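Local coordinates for protein hypothetical oxidoreductase YDHF (PDB 1OG6) that binds NADPH in an alpha/beta barrel and may function as an oxidoreductase of the aldo-keto reductase family, at residues I5-Q10 against T175-Q180; F14-M19 against P254-P259; H121-L126 against K151-G156. All coordinates share one frame; numbering follows the deposited sequence.

How the contacts relate
From the N terminus, strand 4-6 turns back into strand 13-20, so contacts 1 and 2 start side by side; the backbone N of Ile5 probably bonds to the O of Phe14. Contact 1 closes a long loop from 5-10 to 175-180. Contact 2 begins inside that loop and closes at 254-259 beyond it, so the two cross. Contact 3, 121-126 with 151-156, spans a much shorter loop nested within both. Its strand 152-158 adjoins strand 179-182, and just before that strand Ala177 N probably bonds to Phe155 O. Together the contacts tie the N-terminal hairpin, the closing seam and the middle of the barrel wall.

Contact 1. Residues I5-Q10 against T175-Q180; sequences ITIAPQ and TLATNQ. With NAP (NADP nicotinamide-adenine-dinucleotide phosphate), chain F.
The N-terminal hairpin meets the barrel where Ile7 and Ala8, just past strand 4-6, lean on Ala177 in the loop that leads into strand 179-182. The backbones come closest at Ala8 and Ala177, with 4.8 Å between their CA atoms. No hydrogen bond crosses, so the 262 Å² of buried surface is gained by side chains and by the flanks of peptide groups.

Ile7 reaches across with its CG1-CD1 branch. Its CG1 stands between the backbone N and the carbonyl carbon (chi1 60°), which lays the branch along Ala177: CG1 is 3.5 Å from Ala177 O, and CD1 at the tip reaches Ala177 CB, also at 3.5 Å. Next to it the single methyl of Ala8 points at the opposing chain, with CB 3.6 Å from Ala177 CA and 3.9 Å from Leu176 O.

In aldo-keto reductases a hairpin of this kind covers the bottom of the (beta/alpha)8 barrel, the end where the barrel strands start. The direction of the chain here agrees: 175-178 precedes the strand, while Gln180, further along, belongs to the NADP pocket near the nicotinamide, although the placing of its amide is doubtful. Two links to Arg205, in the loop before the next barrel strand, 207-209, fasten both sides: Ile7 makes a backbone hydrogen bond with it, and Thr178 OG1 bonds to its carbonyl.

Toward the surface the contact passes to Pro9, Gln10 and Thr175, at looser spacings. The ring of Pro9 crosses the Thr175 side chain at about a right angle, CD to CG2 at 4.0 Å, and Thr175 OG1 lies 4.3 Å from Gln10 CG.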
loop_
_atom_site.group_PDB
_atom_site.type_symbol
_atom_site.label_atom_id
_atom_site.label_comp_id
_atom_site.label_asym_id
_atom_site.label_seq_id
_atom_site.Cartn_x
_atom_site.Cartn_y
_atom_site.Cartn_z
ATOM N N ILE C 5 -29.683 -5.055 0.787
ATOM C CA ILE C 5 -28.486 -4.789 0.002
ATOM C C ILE C 5 -27.579 -6.001 -0.190
ATOM O O ILE C 5 -27.045 -6.544 0.772
ATOM C CB ILE C 5 -27.673 -3.644 0.642
ATOM C CG1 ILE C 5 -26.430 -3.354 -0.195
ATOM C CG2 ILE C 5 -27.296 -3.998 2.070
ATOM C CD1 ILE C 5 -25.668 -2.114 0.249
ATOM N N THR C 6 -27.415 -6.429 -1.439
ATOM C CA THR C 6 -26.552 -7.564 -1.753
ATOM C C THR C 6 -25.127 -7.103 -1.469
ATOM O O THR C 6 -24.587 -6.268 -2.187
ATOM C CB THR C 6 -26.685 -7.963 -3.238
ATOM O OG1 THR C 6 -27.978 -8.536 -3.466
ATOM C CG2 THR C 6 -25.622 -8.967 -3.628
ATOM N N ILE C 7 -24.517 -7.651 -0.427
ATOM C CA ILE C 7 -23.179 -7.240 -0.031
ATOM C C ILE C 7 -22.015 -7.443 -1.007
ATOM O O ILE C 7 -21.093 -6.639 -1.034
ATOM C CB ILE C 7 -22.818 -7.859 1.323
ATOM C CG1 ILE C 7 -22.861 -9.376 1.236
ATOM C CG2 ILE C 7 -23.799 -7.386 2.375
ATOM C CD1 ILE C 7 -22.462 -10.061 2.519
ATOM N N ALA C 8 -22.041 -8.494 -1.808
ATOM C CA ALA C 8 -20.953 -8.730 -2.746
ATOM C C ALA C 8 -21.536 -9.123 -4.089
ATOM O O ALA C 8 -22.749 -9.119 -4.257
ATOM C CB ALA C 8 -20.053 -9.833 -2.224
ATOM N N PRO C 9 -20.685 -9.438 -5.077
ATOM C CA PRO C 9 -21.184 -9.833 -6.398
ATOM C C PRO C 9 -22.075 -11.077 -6.382
ATOM O O PRO C 9 -23.202 -11.043 -6.885
ATOM C CB PRO C 9 -19.903 -10.030 -7.191
ATOM C CG PRO C 9 -19.071 -8.912 -6.675
ATOM C CD PRO C 9 -19.271 -9.036 -5.171
ATOM N N GLN C 10 -21.582 -12.177 -5.823
ATOM C CA GLN C 10 -22.394 -13.388 -5.747
ATOM C C GLN C 10 -22.912 -13.489 -4.318
ATOM O O GLN C 10 -23.616 -14.424 -3.953
ATOM C CB GLN C 10 -21.554 -14.624 -6.070
ATOM C CG GLN C 10 -20.552 -14.443 -7.205
ATOM C CD GLN C 10 -21.083 -13.586 -8.334
ATOM O OE1 GLN C 10 -22.156 -13.847 -8.886
ATOM N NE2 GLN C 10 -20.328 -12.552 -8.689
ATOM N N THR C 175 -16.216 -14.768 -4.472
ATOM C CA THR C 175 -15.894 -13.429 -3.982
ATOM C C THR C 175 -16.227 -13.195 -2.515
ATOM O O THR C 175 -17.377 -13.373 -2.100
ATOM C CB THR C 175 -16.623 -12.345 -4.784
ATOM O OG1 THR C 175 -16.784 -12.777 -6.138
ATOM C CG2 THR C 175 -15.813 -11.046 -4.768
ATOM N N LEU C 176 -15.218 -12.781 -1.745
ATOM C CA LEU C 176 -15.388 -12.505 -0.320
ATOM C C LEU C 176 -16.570 -11.560 -0.133
ATOM O O LEU C 176 -16.560 -10.425 -0.605
ATOM C CB LEU C 176 -14.103 -11.902 0.267
ATOM C CG LEU C 176 -12.931 -12.874 0.470
ATOM C CD1 LEU C 176 -11.651 -12.108 0.664
ATOM C CD2 LEU C 176 -13.191 -13.769 1.668
ATOM N N ALA C 177 -17.595 -12.046 0.552
ATOM C CA ALA C 177 -18.801 -11.277 0.770
ATOM C C ALA C 177 -18.599 -9.948 1.471
ATOM O O ALA C 177 -19.370 -9.029 1.249
ATOM C CB ALA C 177 -19.810 -12.109 1.530
ATOM N N THR C 178 -17.577 -9.823 2.310
ATOM C CA THR C 178 -17.380 -8.559 3.021
ATOM C C THR C 178 -16.047 -8.467 3.763
ATOM O O THR C 178 -15.226 -9.372 3.703
ATOM C CB THR C 178 -18.531 -8.326 4.037
ATOM O OG1 THR C 178 -18.516 -6.969 4.472
ATOM C CG2 THR C 178 -18.376 -9.221 5.257
ATOM N N ASN C 179 -15.843 -7.350 4.452
ATOM C CA ASN C 179 -14.634 -7.102 5.237
ATOM C C ASN C 179 -15.056 -6.169 6.374
ATOM O O ASN C 179 -14.879 -4.952 6.303
ATOM C CB ASN C 179 -13.538 -6.458 4.366
ATOM C CG ASN C 179 -12.242 -6.208 5.137
ATOM O OD1 ASN C 179 -12.007 -6.812 6.175
ATOM N ND2 ASN C 179 -11.394 -5.320 4.622
ATOM N N GLN C 180 -15.636 -6.755 7.418
ATOM C CA GLN C 180 -16.114 -5.988 8.554
ATOM C C GLN C 180 -15.035 -5.148 9.194
ATOM O O GLN C 180 -14.189 -5.666 9.904
ATOM C CB GLN C 180 -16.712 -6.905 9.615
ATOM C CG GLN C 180 -17.214 -6.127 10.812
ATOM C CD GLN C 180 -18.092 -6.940 11.724
ATOM O OE1 GLN C 180 -18.979 -7.661 11.271
ATOM N NE2 GLN C 180 -17.868 -6.814 13.020
HETATM P PA NAP F . -21.325 0.923 18.831
HETATM O O1A NAP F . -20.356 1.945 18.909
HETATM O O2A NAP F . -22.453 0.843 17.825
HETATM O O5B NAP F . -22.055 0.765 20.251
HETATM C C5B NAP F . -22.502 1.973 20.904
HETATM C C4B NAP F . -22.489 1.616 22.430
HETATM O O4B NAP F . -22.918 2.887 23.055
HETATM C C3B NAP F . -23.570 0.599 22.879
HETATM O O3B NAP F . -22.921 -0.254 23.815
HETATM C C2B NAP F . -24.684 1.386 23.542
HETATM O O2B NAP F . -25.142 0.812 24.763
HETATM C C1B NAP F . -24.093 2.801 23.812
HETATM N N9A NAP F . -25.038 3.828 23.403
HETATM C C8A NAP F . -25.845 3.941 22.285
HETATM N N7A NAP F . -26.585 5.034 22.256
HETATM C C5A NAP F . -26.237 5.678 23.437
HETATM C C6A NAP F . -26.694 6.897 23.969
HETATM N N6A NAP F . -27.602 7.731 23.426
HETATM N N1A NAP F . -26.151 7.300 25.203
HETATM N N3A NAP F . -24.727 5.306 25.363
HETATM C C4A NAP F . -25.278 4.931 24.147
HETATM O O3 NAP F . -20.566 -0.463 18.664
HETATM P PN NAP F . -20.106 -1.550 19.707
HETATM O O1N NAP F . -18.697 -1.749 20.063
HETATM O O2N NAP F . -21.155 -2.601 19.885
HETATM O O5D NAP F . -19.569 -2.351 18.402
HETATM C C5D NAP F . -20.333 -2.482 17.139
HETATM C C4D NAP F . -20.632 -3.935 16.807
HETATM O O4D NAP F . -19.641 -4.535 15.931
HETATM C C3D NAP F . -20.822 -4.940 18.000
HETATM O O3D NAP F . -22.203 -5.111 18.339
HETATM O O2D NAP F . -21.036 -7.284 17.183
HETATM C C1D NAP F . -19.273 -5.871 16.397
HETATM N N1N NAP F . -17.783 -5.906 16.647
HETATM C C2N NAP F . -16.887 -6.454 15.692
HETATM C C3N NAP F . -15.523 -6.488 15.987
HETATM C C7N NAP F . -14.558 -7.082 14.952
HETATM O O7N NAP F . -13.392 -7.093 15.254
HETATM N N7N NAP F . -14.984 -7.548 13.809
HETATM C C4N NAP F . -15.001 -5.973 17.259
HETATM C C5N NAP F . -15.931 -5.427 18.191
HETATM C C6N NAP F . -17.328 -5.383 17.908
HETATM P P2B NAP F . -26.689 0.811 25.240
HETATM O O1X NAP F . -27.862 0.051 24.629
HETATM O O2X NAP F . -26.728 1.238 26.689
HETATM O O3X NAP F . -26.286 -0.604 25.590
#

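Contact 2. Residues F14-M19 against P254-P259; sequences FSRFVM and PSQPLP
Leu258 sits against Phe14, Arg16 and Val18 where the first and last strands of the (beta/alpha)8 barrel run parallel and close the cylinder. From its CB, which lies beside Arg16 O and 4.0 Å from Val18 CG2, the chain forks at CG. One branch, CD1, comes to the edge of the Phe14 ring, near the ring plane, and lies 3.8 Å from Phe14 CB; the other, CD2, goes to the guanidinium of Arg16, 3.8 Å from NH2.

That guanidinium stands at the end of an extended chain whose CG is anti to the backbone N (chi1 -166°). Pro257 O lies over one of its faces, 3.1 Å from Arg16 NH1, but the angle is too poor for a hydrogen bond; NH1 instead bonds to the carbonyl of Leu251, at the end of helix 242-251.

Within these segments one backbone bond crosses, from Val18 N to Pro259 O (3.1 Å, 151° at the hydrogen); Val18 also pairs through its backbone with Ile261, further along the last strand. Pro259, lacking an N-H, cannot donate in return, and its ring works as an apolar surface: CG rests over the Phe17 ring, 3.5 Å from the centroid and 21° off the normal, a CH-pi contact.

Around this seam, helix 242-251 packs on Phe17 and Pro259 through Asn247 and Leu251, Ile5 of strand 4-6 touches Arg16, Gln256 and Leu258, and strand 48-50 adjoins Phe14 and Val18 through Thr48.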
loop_
_atom_site.group_PDB
_atom_site.type_symbol
_atom_site.label_atom_id
_atom_site.label_comp_id
_atom_site.label_asym_id
_atom_site.label_seq_id
_atom_site.Cartn_x
_atom_site.Cartn_y
_atom_site.Cartn_z
ATOM N N PHE C 14 -28.205 -8.672 2.617
ATOM C CA PHE C 14 -28.360 -8.327 4.017
ATOM C C PHE C 14 -29.245 -7.105 4.151
ATOM O O PHE C 14 -29.584 -6.475 3.160
ATOM C CB PHE C 14 -27.004 -8.032 4.661
ATOM C CG PHE C 14 -26.159 -9.254 4.909
ATOM C CD1 PHE C 14 -26.743 -10.489 5.159
ATOM C CD2 PHE C 14 -24.776 -9.160 4.946
ATOM C CE1 PHE C 14 -25.963 -11.599 5.442
ATOM C CE2 PHE C 14 -23.996 -10.268 5.231
ATOM C CZ PHE C 14 -24.589 -11.484 5.478
ATOM N N SER C 15 -29.628 -6.784 5.381
ATOM C CA SER C 15 -30.449 -5.613 5.647
ATOM C C SER C 15 -29.419 -4.529 5.911
ATOM O O SER C 15 -28.508 -4.755 6.676
ATOM C CB SER C 15 -31.300 -5.841 6.891
ATOM O OG SER C 15 -30.483 -5.928 8.036
ATOM N N ARG C 16 -29.555 -3.362 5.292
ATOM C CA ARG C 16 -28.569 -2.300 5.469
ATOM C C ARG C 16 -28.079 -2.027 6.890
ATOM O O ARG C 16 -26.954 -1.569 7.069
ATOM C CB ARG C 16 -29.058 -1.002 4.845
ATOM C CG ARG C 16 -27.953 0.010 4.703
ATOM C CD ARG C 16 -28.289 1.078 3.686
ATOM N NE ARG C 16 -27.145 1.960 3.483
ATOM C CZ ARG C 16 -25.938 1.544 3.111
ATOM N NH1 ARG C 16 -24.949 2.418 2.950
ATOM N NH2 ARG C 16 -25.723 0.254 2.897
ATOM N N PHE C 17 -28.914 -2.265 7.897
ATOM C CA PHE C 17 -28.480 -2.087 9.285
ATOM C C PHE C 17 -28.444 -3.496 9.861
ATOM O O PHE C 17 -29.447 -4.211 9.827
ATOM C CB PHE C 17 -29.451 -1.232 10.108
ATOM C CG PHE C 17 -29.173 0.254 10.056
ATOM C CD1 PHE C 17 -29.673 1.046 9.024
ATOM C CD2 PHE C 17 -28.427 0.870 11.050
ATOM C CE1 PHE C 17 -29.434 2.431 8.989
ATOM C CE2 PHE C 17 -28.185 2.255 11.014
ATOM C CZ PHE C 17 -28.692 3.027 9.982
ATOM N N VAL C 18 -27.273 -3.891 10.354
ATOM C CA VAL C 18 -27.049 -5.204 10.944
ATOM C C VAL C 18 -27.193 -5.064 12.462
ATOM O O VAL C 18 -26.809 -4.045 13.022
ATOM C CB VAL C 18 -25.621 -5.694 10.623
ATOM C CG1 VAL C 18 -25.389 -7.044 11.216
ATOM C CG2 VAL C 18 -25.402 -5.731 9.132
ATOM N N MET C 19 -27.745 -6.074 13.128
ATOM C CA MET C 19 -27.911 -6.027 14.577
ATOM C C MET C 19 -26.786 -6.840 15.218
ATOM O O MET C 19 -26.655 -8.029 14.960
ATOM C CB MET C 19 -29.268 -6.608 14.961
ATOM C CG MET C 19 -30.045 -5.765 15.949
ATOM S SD MET C 19 -29.126 -5.494 17.466
ATOM C CE MET C 19 -29.928 -4.097 18.126
ATOM N N PRO C 254 -19.008 6.244 -0.157
ATOM C CA PRO C 254 -19.211 5.538 -1.427
ATOM C C PRO C 254 -19.062 4.019 -1.451
ATOM O O PRO C 254 -19.575 3.360 -2.360
ATOM C CB PRO C 254 -18.252 6.256 -2.378
ATOM C CG PRO C 254 -17.193 6.749 -1.493
ATOM C CD PRO C 254 -17.946 7.251 -0.296
ATOM N N SER C 255 -18.365 3.460 -0.466
ATOM C CA SER C 255 -18.200 2.012 -0.401
ATOM C C SER C 255 -19.485 1.377 0.141
ATOM O O SER C 255 -19.643 0.153 0.109
ATOM C CB SER C 255 -17.004 1.652 0.479
ATOM O OG SER C 255 -16.956 2.468 1.630
ATOM N N GLN C 256 -20.391 2.232 0.628
ATOM C CA GLN C 256 -21.698 1.840 1.165
ATOM C C GLN C 256 -21.704 0.841 2.309
ATOM O O GLN C 256 -22.122 -0.297 2.127
ATOM C CB GLN C 256 -22.574 1.288 0.050
ATOM C CG GLN C 256 -22.954 2.304 -0.997
ATOM C CD GLN C 256 -23.577 1.654 -2.222
ATOM O OE1 GLN C 256 -24.454 0.793 -2.098
ATOM N NE2 GLN C 256 -23.131 2.067 -3.413
ATOM N N PRO C 257 -21.257 1.257 3.506
ATOM C CA PRO C 257 -21.226 0.370 4.670
ATOM C C PRO C 257 -22.585 0.013 5.289
ATOM O O PRO C 257 -23.552 0.762 5.151
ATOM C CB PRO C 257 -20.324 1.127 5.647
ATOM C CG PRO C 257 -20.494 2.538 5.253
ATOM C CD PRO C 257 -20.471 2.474 3.768
ATOM N N LEU C 258 -22.649 -1.145 5.954
ATOM C CA LEU C 258 -23.863 -1.608 6.639
ATOM C C LEU C 258 -23.587 -1.412 8.118
ATOM O O LEU C 258 -22.973 -2.270 8.748
ATOM C CB LEU C 258 -24.126 -3.106 6.421
ATOM C CG LEU C 258 -23.813 -3.836 5.118
ATOM C CD1 LEU C 258 -24.591 -5.118 5.142
ATOM C CD2 LEU C 258 -24.181 -3.027 3.892
ATOM N N PRO C 259 -24.038 -0.286 8.697
ATOM C CA PRO C 259 -23.809 -0.009 10.118
ATOM C C PRO C 259 -24.369 -1.052 11.075
ATOM O O PRO C 259 -25.519 -1.448 10.965
ATOM C CB PRO C 259 -24.433 1.370 10.305
ATOM C CG PRO C 259 -25.494 1.395 9.290
ATOM C CD PRO C 259 -24.855 0.772 8.086
#

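Contact 3. Residues H121-L126 against K151-G156; sequences HLDLLL and KVRHFG
Leu122 and Leu125 each use both backbone polar groups to pair with 151-156, giving four of the five hydrogen bonds between these parallel strands. Leu122 N donates to Lys151 O (2.7 Å), and Leu122 O receives Arg153 N at 2.9 Å. Further on, Leu125 N donates to His154 O (3.2 Å) while Leu125 O accepts Gly156 N (2.9 Å).

The fifth bond marks an irregularity. Both chains turn a corner, at Asp123 and Arg153, and there Asp123 O takes His154 N at 2.8 Å, directly after the Leu122 acceptor; it is bent (131° at the hydrogen), with the donor 40° above the carbonyl plane.

The charged ends of Asp123 and Lys151 find partners outside the pair. Asp123 OD2 is satisfied by a salt bridge to Arg75 and by the backbone N of Ile80, and Lys151 NZ by a salt bridge to Glu111. Arg153, its chain bent at chi2 and chi3, brings a guanidinium almost perpendicular to the His121 ring, planes 89° apart, though how closely they approach is doubtful.

Side chains pack on the Leu122 and Leu125 face, Leu125 CB meeting Val152 CG1 at 3.9 Å; on the other face Leu124 CD2 lies against backbone, 3.5 Å from Phe155 C, beside Gly156.

The pair forms a beta-alpha-beta unit with helix 136-147. Leu122 and Leu125 pack on helix 103-116, Leu125 also on Leu146, and the Phe155 ring stacks with Phe143 of helix 136-147; Leu124 and Leu126 on the other face touch Thr178, while strand 79-87 flanks 121-126 through backbone bonds to Ile80, Ser82 and Cys84.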
loop_
_atom_site.group_PDB
_atom_site.type_symbol
_atom_site.label_atom_id
_atom_site.label_comp_id
_atom_site.label_asym_id
_atom_site.label_seq_id
_atom_site.Cartn_x
_atom_site.Cartn_y
_atom_site.Cartn_z
ATOM N N HIS C 121 -27.190 -23.942 9.548
ATOM C CA HIS C 121 -26.224 -23.283 8.670
ATOM C C HIS C 121 -26.048 -21.813 9.021
ATOM O O HIS C 121 -26.881 -21.211 9.696
ATOM C CB HIS C 121 -26.674 -23.370 7.216
ATOM C CG HIS C 121 -27.826 -22.475 6.894
ATOM N ND1 HIS C 121 -29.047 -22.583 7.519
ATOM C CD2 HIS C 121 -27.935 -21.435 6.035
ATOM C CE1 HIS C 121 -29.861 -21.649 7.060
ATOM N NE2 HIS C 121 -29.210 -20.938 6.159
ATOM N N LEU C 122 -24.943 -21.246 8.551
ATOM C CA LEU C 122 -24.631 -19.841 8.758
ATOM C C LEU C 122 -24.667 -19.188 7.389
ATOM O O LEU C 122 -24.426 -19.834 6.372
ATOM C CB LEU C 122 -23.230 -19.657 9.351
ATOM C CG LEU C 122 -22.962 -19.912 10.831
ATOM C CD1 LEU C 122 -21.501 -19.619 11.114
ATOM C CD2 LEU C 122 -23.849 -19.038 11.689
ATOM N N ASP C 123 -24.960 -17.903 7.360
ATOM C CA ASP C 123 -25.015 -17.194 6.106
ATOM C C ASP C 123 -23.643 -16.612 5.816
ATOM O O ASP C 123 -23.213 -16.559 4.664
ATOM C CB ASP C 123 -26.082 -16.110 6.199
ATOM C CG ASP C 123 -27.457 -16.691 6.452
ATOM O OD1 ASP C 123 -28.054 -17.243 5.508
ATOM O OD2 ASP C 123 -27.938 -16.621 7.598
ATOM N N LEU C 124 -22.949 -16.199 6.875
ATOM C CA LEU C 124 -21.620 -15.617 6.737
ATOM C C LEU C 124 -20.661 -16.032 7.839
ATOM O O LEU C 124 -20.986 -15.941 9.023
ATOM C CB LEU C 124 -21.697 -14.089 6.743
ATOM C CG LEU C 124 -21.067 -13.279 5.602
ATOM C CD1 LEU C 124 -20.818 -11.872 6.114
ATOM C CD2 LEU C 124 -19.764 -13.887 5.129
ATOM N N LEU C 125 -19.479 -16.492 7.436
ATOM C CA LEU C 125 -18.437 -16.861 8.377
ATOM C C LEU C 125 -17.330 -15.909 8.016
ATOM O O LEU C 125 -16.927 -15.818 6.862
ATOM C CB LEU C 125 -17.940 -18.286 8.174
ATOM C CG LEU C 125 -17.433 -19.011 9.430
ATOM C CD1 LEU C 125 -16.406 -20.032 9.002
ATOM C CD2 LEU C 125 -16.811 -18.057 10.423
ATOM N N LEU C 126 -16.855 -15.196 9.020
ATOM C CA LEU C 126 -15.806 -14.210 8.854
ATOM C C LEU C 126 -14.535 -14.592 9.619
ATOM O O LEU C 126 -14.608 -14.931 10.804
ATOM C CB LEU C 126 -16.312 -12.869 9.395
ATOM C CG LEU C 126 -16.895 -11.748 8.544
ATOM C CD1 LEU C 126 -17.807 -12.263 7.460
ATOM C CD2 LEU C 126 -17.619 -10.821 9.487
ATOM N N LYS C 151 -23.122 -25.955 5.515
ATOM C CA LYS C 151 -23.079 -25.338 6.831
ATOM C C LYS C 151 -22.831 -23.839 6.782
ATOM O O LYS C 151 -23.197 -23.128 7.713
ATOM C CB LYS C 151 -22.017 -26.013 7.700
ATOM C CG LYS C 151 -22.162 -27.526 7.795
ATOM C CD LYS C 151 -21.526 -28.052 9.067
ATOM C CE LYS C 151 -21.347 -29.561 9.032
ATOM N NZ LYS C 151 -20.168 -29.953 8.209
ATOM N N VAL C 152 -22.207 -23.362 5.707
ATOM C CA VAL C 152 -21.933 -21.933 5.539
ATOM C C VAL C 152 -22.207 -21.505 4.102
ATOM O O VAL C 152 -21.648 -22.061 3.161
ATOM C CB VAL C 152 -20.478 -21.570 5.894
ATOM C CG1 VAL C 152 -20.206 -20.133 5.541
ATOM C CG2 VAL C 152 -20.248 -21.766 7.366
ATOM N N ARG C 153 -23.075 -20.512 3.948
ATOM C CA ARG C 153 -23.453 -20.006 2.634
ATOM C C ARG C 153 -22.368 -19.150 2.008
ATOM O O ARG C 153 -21.997 -19.343 0.848
ATOM C CB ARG C 153 -24.728 -19.166 2.738
ATOM C CG ARG C 153 -25.877 -19.862 3.431
ATOM C CD ARG C 153 -26.371 -21.038 2.632
ATOM N NE ARG C 153 -26.847 -22.087 3.523
ATOM C CZ ARG C 153 -27.384 -23.233 3.121
ATOM N NH1 ARG C 153 -27.521 -23.488 1.822
ATOM N NH2 ARG C 153 -27.771 -24.131 4.021
ATOM N N HIS C 154 -21.861 -18.200 2.783
ATOM C CA HIS C 154 -20.846 -17.295 2.281
ATOM C C HIS C 154 -19.683 -17.097 3.237
ATOM O O HIS C 154 -19.761 -17.441 4.416
ATOM C CB HIS C 154 -21.497 -15.960 1.955
ATOM C CG HIS C 154 -22.635 -16.077 0.993
ATOM N ND1 HIS C 154 -22.450 -16.339 -0.347
ATOM C CD2 HIS C 154 -23.974 -16.006 1.181
ATOM C CE1 HIS C 154 -23.627 -16.423 -0.943
ATOM N NE2 HIS C 154 -24.567 -16.225 -0.037
ATOM N N PHE C 155 -18.600 -16.536 2.714
ATOM C CA PHE C 155 -17.420 -16.302 3.516
ATOM C C PHE C 155 -16.915 -14.872 3.386
ATOM O O PHE C 155 -17.134 -14.217 2.371
ATOM C CB PHE C 155 -16.330 -17.290 3.112
ATOM C CG PHE C 155 -16.775 -18.716 3.151
ATOM C CD1 PHE C 155 -17.311 -19.319 2.023
ATOM C CD2 PHE C 155 -16.701 -19.445 4.331
ATOM C CE1 PHE C 155 -17.773 -20.633 2.065
ATOM C CE2 PHE C 155 -17.161 -20.761 4.387
ATOM C CZ PHE C 155 -17.699 -21.356 3.249
ATOM N N GLY C 156 -16.247 -14.400 4.430
ATOM C CA GLY C 156 -15.718 -13.055 4.425
ATOM C C GLY C 156 -14.630 -12.920 5.462
ATOM O O GLY C 156 -14.367 -13.853 6.215
#